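PDB 6C4M: yersinopine dehydrogenase from Yersinia pestis, which catalyses the NADPH-dependent reductive condensation of pyruvate with an aminobutanoate intermediate, the last step in making the metallophore yersinopine. Local coordinates for residues A295-L300 and A356-Y361; N320-L325 and D343-L348. All coordinates share one frame; numbering follows the deposited sequence.

Contact 1 (A295-L300 and A356-Y361); sequences AVIADL and ALFVRY
I297 reaches across from helix 294-313 and lies against the backbone of helix 350-364 where L357 and F358 meet. With CG2 anti to the backbone N, this methyl is turned onto L357 CB, 3.9 Å away. The same I297 CG2 is 3.9 Å from F358 N. On the other branch, I297 CG1 meets the edge of the F358 ring near its plane, 4.0 Å from F358 CD2. The I297 and F358 side chains cross at about a right angle. This is the tight part, with CA atoms of I297 and F358 only 6.3 Å apart.

One turn on, L300 meets L357 and Y361. The L300 and Y361 side chains come from opposite directions. L300 CD2 approaches the Y361 ring obliquely, 3.7 Å from Y361 CE2. The packing on L357 is looser: L300 CD2 is 4.2 Å from L357 CD2. No hydrogen bond links the two segments, and all five touching residues are buried. Toward solvent lies A295, exposed and not touching 356-361. A298 turns away from that segment and packs on Q354.

Outside the pair, D299 forms a salt bridge with R429. I297 also packs on Y355 of the second subunit, and Y361 touches V259 of helix 255-264, which carries the inferred active-site H260. The axes of the two segments cross at 111°, 9.7 Å apart, a steep apolar helix-helix packing at the dimer interface.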
loop_
_atom_site.group_PDB
_atom_site.type_symbol
_atom_site.label_atom_id
_atom_site.label_comp_id
_atom_site.label_asym_id
_atom_site.label_seq_id
_atom_site.Cartn_x
_atom_site.Cartn_y
_atom_site.Cartn_z
ATOM N N ALA A 295 6.701 -1.755 11.492
ATOM C CA ALA A 295 7.909 -1.696 12.313
ATOM C C ALA A 295 9.051 -1.042 11.551
ATOM O O ALA A 295 9.853 -0.301 12.131
ATOM C CB ALA A 295 8.338 -3.087 12.763
ATOM N N VAL A 296 9.149 -1.331 10.254
ATOM C CA VAL A 296 10.177 -0.753 9.414
ATOM C C VAL A 296 9.964 0.753 9.288
ATOM O O VAL A 296 10.901 1.535 9.433
ATOM C CB VAL A 296 10.174 -1.498 8.063
ATOM C CG1 VAL A 296 10.880 -0.711 6.995
ATOM C CG2 VAL A 296 10.840 -2.864 8.226
ATOM N N ILE A 297 8.711 1.189 9.112
ATOM C CA ILE A 297 8.416 2.619 9.060
ATOM C C ILE A 297 8.736 3.279 10.393
ATOM O O ILE A 297 9.213 4.424 10.441
ATOM C CB ILE A 297 6.941 2.824 8.649
ATOM C CG1 ILE A 297 6.760 2.433 7.174
ATOM C CG2 ILE A 297 6.455 4.227 8.943
ATOM C CD1 ILE A 297 7.554 3.312 6.205
ATOM N N ALA A 298 8.476 2.574 11.494
ATOM C CA ALA A 298 8.850 3.089 12.809
ATOM C C ALA A 298 10.354 3.293 12.902
ATOM O O ALA A 298 10.819 4.272 13.515
ATOM C CB ALA A 298 8.337 2.129 13.906
ATOM N N ASP A 299 11.144 2.416 12.261
ATOM C CA ASP A 299 12.600 2.639 12.254
ATOM C C ASP A 299 12.982 3.839 11.382
ATOM O O ASP A 299 13.952 4.541 11.681
ATOM C CB ASP A 299 13.369 1.410 11.752
ATOM C CG ASP A 299 13.407 0.256 12.753
ATOM O OD1 ASP A 299 13.151 0.469 13.958
ATOM O OD2 ASP A 299 13.767 -0.861 12.328
ATOM N N LEU A 300 12.259 4.061 10.281
ATOM C CA LEU A 300 12.535 5.209 9.440
ATOM C C LEU A 300 12.302 6.498 10.215
ATOM O O LEU A 300 13.141 7.408 10.218
ATOM C CB LEU A 300 11.669 5.143 8.185
ATOM C CG LEU A 300 11.725 6.310 7.187
ATOM C CD1 LEU A 300 13.103 6.528 6.735
ATOM C CD2 LEU A 300 10.835 6.019 5.993
ATOM N N ALA A 356 1.891 8.690 8.093
ATOM C CA ALA A 356 2.176 9.482 6.898
ATOM C C ALA A 356 3.259 8.836 6.049
ATOM O O ALA A 356 3.124 8.766 4.820
ATOM C CB ALA A 356 2.564 10.907 7.278
ATOM N N LEU A 357 4.320 8.308 6.686
ATOM C CA LEU A 357 5.390 7.679 5.928
ATOM C C LEU A 357 4.957 6.369 5.297
ATOM O O LEU A 357 5.366 6.073 4.159
ATOM C CB LEU A 357 6.611 7.471 6.823
ATOM C CG LEU A 357 7.387 8.746 7.170
ATOM C CD1 LEU A 357 8.336 8.484 8.367
ATOM C CD2 LEU A 357 8.173 9.223 5.933
ATOM N N PHE A 358 4.152 5.548 6.024
ATOM C CA PHE A 358 3.629 4.328 5.421
ATOM C C PHE A 358 2.775 4.665 4.216
ATOM O O PHE A 358 2.887 4.026 3.162
ATOM C CB PHE A 358 2.836 3.479 6.443
ATOM C CG PHE A 358 2.383 2.170 5.873
ATOM C CD1 PHE A 358 1.229 2.096 5.125
ATOM C CD2 PHE A 358 3.151 1.031 6.022
ATOM C CE1 PHE A 358 0.823 0.898 4.559
ATOM C CE2 PHE A 358 2.744 -0.163 5.477
ATOM C CZ PHE A 358 1.570 -0.219 4.736
ATOM N N VAL A 359 1.955 5.707 4.323
ATOM C CA VAL A 359 1.128 6.087 3.181
ATOM C C VAL A 359 2.022 6.524 2.032
ATOM O O VAL A 359 1.836 6.108 0.875
ATOM C CB VAL A 359 0.103 7.176 3.576
ATOM C CG1 VAL A 359 -0.645 7.666 2.354
ATOM C CG2 VAL A 359 -0.921 6.629 4.555
ATOM N N ARG A 360 3.029 7.341 2.337
ATOM C CA ARG A 360 3.952 7.773 1.298
ATOM C C ARG A 360 4.555 6.593 0.536
ATOM O O ARG A 360 4.489 6.548 -0.695
ATOM C CB ARG A 360 5.046 8.635 1.913
ATOM C CG ARG A 360 5.768 9.414 0.872
ATOM C CD ARG A 360 7.184 9.039 0.839
ATOM N NE ARG A 360 7.838 9.720 -0.258
ATOM C CZ ARG A 360 8.988 9.354 -0.776
ATOM N NH1 ARG A 360 9.653 8.309 -0.260
ATOM N NH2 ARG A 360 9.466 10.052 -1.804
ATOM N N TYR A 361 5.138 5.606 1.249
ATOM C CA TYR A 361 5.765 4.492 0.542
ATOM C C TYR A 361 4.760 3.594 -0.164
ATOM O O TYR A 361 5.077 3.009 -1.208
ATOM C CB TYR A 361 6.671 3.717 1.499
ATOM C CG TYR A 361 7.973 4.455 1.614
ATOM C CD1 TYR A 361 8.996 4.228 0.705
ATOM C CD2 TYR A 361 8.168 5.422 2.593
ATOM C CE1 TYR A 361 10.184 4.956 0.757
ATOM C CE2 TYR A 361 9.348 6.158 2.654
ATOM C CZ TYR A 361 10.353 5.926 1.737
ATOM O OH TYR A 361 11.540 6.648 1.834
#

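Contact 2 (N320-L325 and D343-L348); sequences NLLRFL and DEFPQL
L322 lays its CB over one face of the F345 ring. The carbon is 3.9 Å from the ring centroid and 26° off the normal, a CH-pi contact displaced toward the rim. L322 CD2 adds a touch at F345 CD1. L321 CB lies on the same side of the ring plane, 4.0 Å from F345 CE2, in an oblique approach. The F345 ring gets here because its CG is anti to the backbone N, and the residue's CB bond already points at the helix.

N320 packs next to this ring. Its OD1 is 3.5 Å from F345 CB, and the amide plane is turned 16° from the ring plane. N320 ND2 lies 3.6 Å from P346 CD, so the amide spans F345 and P346.

The second shell fixes that amide. N320 OD1 accepts from R323 N at 3.0 Å with a nearly straight N-H...O line. The donor stands above the carbonyl plane, 67° out of it. This is the N-cap bond of helix 321-329. ND2 donates to I342 O in helix 339-344. On the far segment, F345 O takes a bond from Q353 NE2, while Q347 N and L348 N bond back to E344 O and F345 O in the short 3-10 turn. F345 also packs on L357 of helix 350-364.

One asparagine side chain thus caps one helix and ties it to the next. The polar grip lies at the partly exposed margin. The direct contact is van der Waals packing of N320, L321 and L322 on F345 and P346, with no hydrogen bond between the segments.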
loop_
_atom_site.group_PDB
_atom_site.type_symbol
_atom_site.label_atom_id
_atom_site.label_comp_id
_atom_site.label_asym_id
_atom_site.label_seq_id
_atom_site.Cartn_x
_atom_site.Cartn_y
_atom_site.Cartn_z
ATOM N N ASN A 320 13.041 18.647 7.470
ATOM C CA ASN A 320 11.694 18.070 7.433
ATOM C C ASN A 320 11.740 16.874 6.491
ATOM O O ASN A 320 11.737 17.035 5.265
ATOM C CB ASN A 320 10.697 19.117 6.949
ATOM C CG ASN A 320 9.256 18.565 6.848
ATOM O OD1 ASN A 320 9.053 17.361 6.734
ATOM N ND2 ASN A 320 8.269 19.467 6.842
ATOM N N LEU A 321 11.789 15.665 7.062
ATOM C CA LEU A 321 11.993 14.471 6.247
ATOM C C LEU A 321 10.910 14.317 5.190
ATOM O O LEU A 321 11.202 14.080 4.012
ATOM C CB LEU A 321 12.058 13.234 7.139
ATOM C CG LEU A 321 12.138 11.911 6.377
ATOM C CD1 LEU A 321 13.380 11.832 5.491
ATOM C CD2 LEU A 321 12.087 10.754 7.366
ATOM N N LEU A 322 9.646 14.451 5.582
ATOM C CA LEU A 322 8.575 14.173 4.634
ATOM C C LEU A 322 8.523 15.239 3.527
ATOM O O LEU A 322 8.393 14.907 2.340
ATOM C CB LEU A 322 7.236 14.045 5.390
ATOM C CG LEU A 322 6.043 13.642 4.529
ATOM C CD1 LEU A 322 6.266 12.318 3.772
ATOM C CD2 LEU A 322 4.719 13.604 5.329
ATOM N N ARG A 323 8.706 16.518 3.885
ATOM C CA ARG A 323 8.811 17.565 2.858
ATOM C C ARG A 323 9.970 17.291 1.904
ATOM O O ARG A 323 9.824 17.438 0.683
ATOM C CB ARG A 323 8.980 18.954 3.495
ATOM C CG ARG A 323 8.981 20.159 2.474
ATOM C CD ARG A 323 9.864 21.344 2.930
ATOM N NE ARG A 323 11.214 20.842 3.090
ATOM C CZ ARG A 323 12.023 20.525 2.087
ATOM N NH1 ARG A 323 11.659 20.733 0.819
ATOM N NH2 ARG A 323 13.214 20.016 2.368
ATOM N N PHE A 324 11.129 16.908 2.447
ATOM C CA PHE A 324 12.290 16.584 1.613
ATOM C C PHE A 324 11.974 15.432 0.666
ATOM O O PHE A 324 12.229 15.518 -0.539
ATOM C CB PHE A 324 13.482 16.239 2.515
ATOM C CG PHE A 324 14.708 15.749 1.777
ATOM C CD1 PHE A 324 15.444 16.611 0.960
ATOM C CD2 PHE A 324 15.161 14.443 1.946
ATOM C CE1 PHE A 324 16.589 16.167 0.294
ATOM C CE2 PHE A 324 16.309 13.996 1.290
ATOM C CZ PHE A 324 17.028 14.863 0.474
ATOM N N LEU A 325 11.442 14.329 1.198
ATOM C CA LEU A 325 11.115 13.191 0.340
ATOM C C LEU A 325 10.135 13.577 -0.753
ATOM O O LEU A 325 10.296 13.188 -1.916
ATOM C CB LEU A 325 10.515 12.058 1.157
ATOM C CG LEU A 325 11.394 11.443 2.228
ATOM C CD1 LEU A 325 10.580 10.435 3.085
ATOM C CD2 LEU A 325 12.594 10.747 1.604
ATOM N N ASP A 343 3.821 19.749 5.626
ATOM C CA ASP A 343 4.277 20.996 6.246
ATOM C C ASP A 343 4.454 20.835 7.740
ATOM O O ASP A 343 5.307 21.490 8.339
ATOM C CB ASP A 343 3.279 22.154 6.017
ATOM C CG ASP A 343 3.078 22.497 4.560
ATOM O OD1 ASP A 343 3.998 22.223 3.767
ATOM O OD2 ASP A 343 1.989 23.039 4.226
ATOM N N GLU A 344 3.624 20.017 8.369
ATOM C CA GLU A 344 3.626 19.923 9.819
ATOM C C GLU A 344 4.354 18.684 10.313
ATOM O O GLU A 344 4.431 18.477 11.529
ATOM C CB GLU A 344 2.178 19.951 10.343
ATOM C CG GLU A 344 1.373 21.182 9.875
ATOM C CD GLU A 344 -0.038 21.287 10.490
ATOM O OE1 GLU A 344 -0.495 20.336 11.178
ATOM O OE2 GLU A 344 -0.698 22.337 10.278
ATOM N N PHE A 345 4.903 17.870 9.405
ATOM C CA PHE A 345 5.515 16.586 9.773
ATOM C C PHE A 345 6.352 16.651 11.039
ATOM O O PHE A 345 6.168 15.787 11.908
ATOM C CB PHE A 345 6.385 16.033 8.635
ATOM C CG PHE A 345 7.012 14.699 8.951
ATOM C CD1 PHE A 345 6.273 13.515 8.863
ATOM C CD2 PHE A 345 8.330 14.622 9.341
ATOM C CE1 PHE A 345 6.857 12.297 9.146
ATOM C CE2 PHE A 345 8.909 13.416 9.636
ATOM C CZ PHE A 345 8.168 12.251 9.540
ATOM N N PRO A 346 7.264 17.612 11.218
ATOM C CA PRO A 346 8.126 17.572 12.406
ATOM C C PRO A 346 7.361 17.784 13.692
ATOM O O PRO A 346 7.826 17.336 14.744
ATOM C CB PRO A 346 9.144 18.701 12.155
ATOM C CG PRO A 346 9.030 19.048 10.685
ATOM C CD PRO A 346 7.576 18.758 10.348
ATOM N N GLN A 347 6.182 18.399 13.650
ATOM C CA GLN A 347 5.377 18.533 14.862
ATOM C C GLN A 347 4.340 17.430 15.033
ATOM O O GLN A 347 3.622 17.441 16.035
ATOM C CB GLN A 347 4.652 19.877 14.903
ATOM C CG GLN A 347 5.576 21.080 15.075
ATOM C CD GLN A 347 6.390 21.347 13.834
ATOM O OE1 GLN A 347 7.607 21.154 13.826
ATOM N NE2 GLN A 347 5.724 21.781 12.770
ATOM N N LEU A 348 4.212 16.508 14.087
ATOM C CA LEU A 348 3.205 15.474 14.222
ATOM C C LEU A 348 3.672 14.496 15.290
ATOM O O LEU A 348 4.866 14.305 15.464
ATOM C CB LEU A 348 3.001 14.711 12.915
ATOM C CG LEU A 348 2.572 15.518 11.700
ATOM C CD1 LEU A 348 2.499 14.621 10.472
ATOM C CD2 LEU A 348 1.246 16.169 11.981
#

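Overall arrangement
From the N terminus, the chain passes the NADP(+)-binding residues of its N-terminal part before reaching these helices. Residues 295-300 come first, on helix 294-313, followed by 320-325 on helix 321-329. Residues 343-348 close the inner loop at contact 2, 18 residues on. The chain then enters helix 350-364, where 356-361 closes the outer loop at contact 1. Contact 2 is therefore nested inside contact 1, and the two do not cross. Their centres lie 13 Å apart, and they touch: L357 CD2 is 3.9 Å from L325 CD1, and A356 packs on L322. Helix 350-364 thus packs against both 294-313 and 321-329, joining the two contacts into one helical cluster.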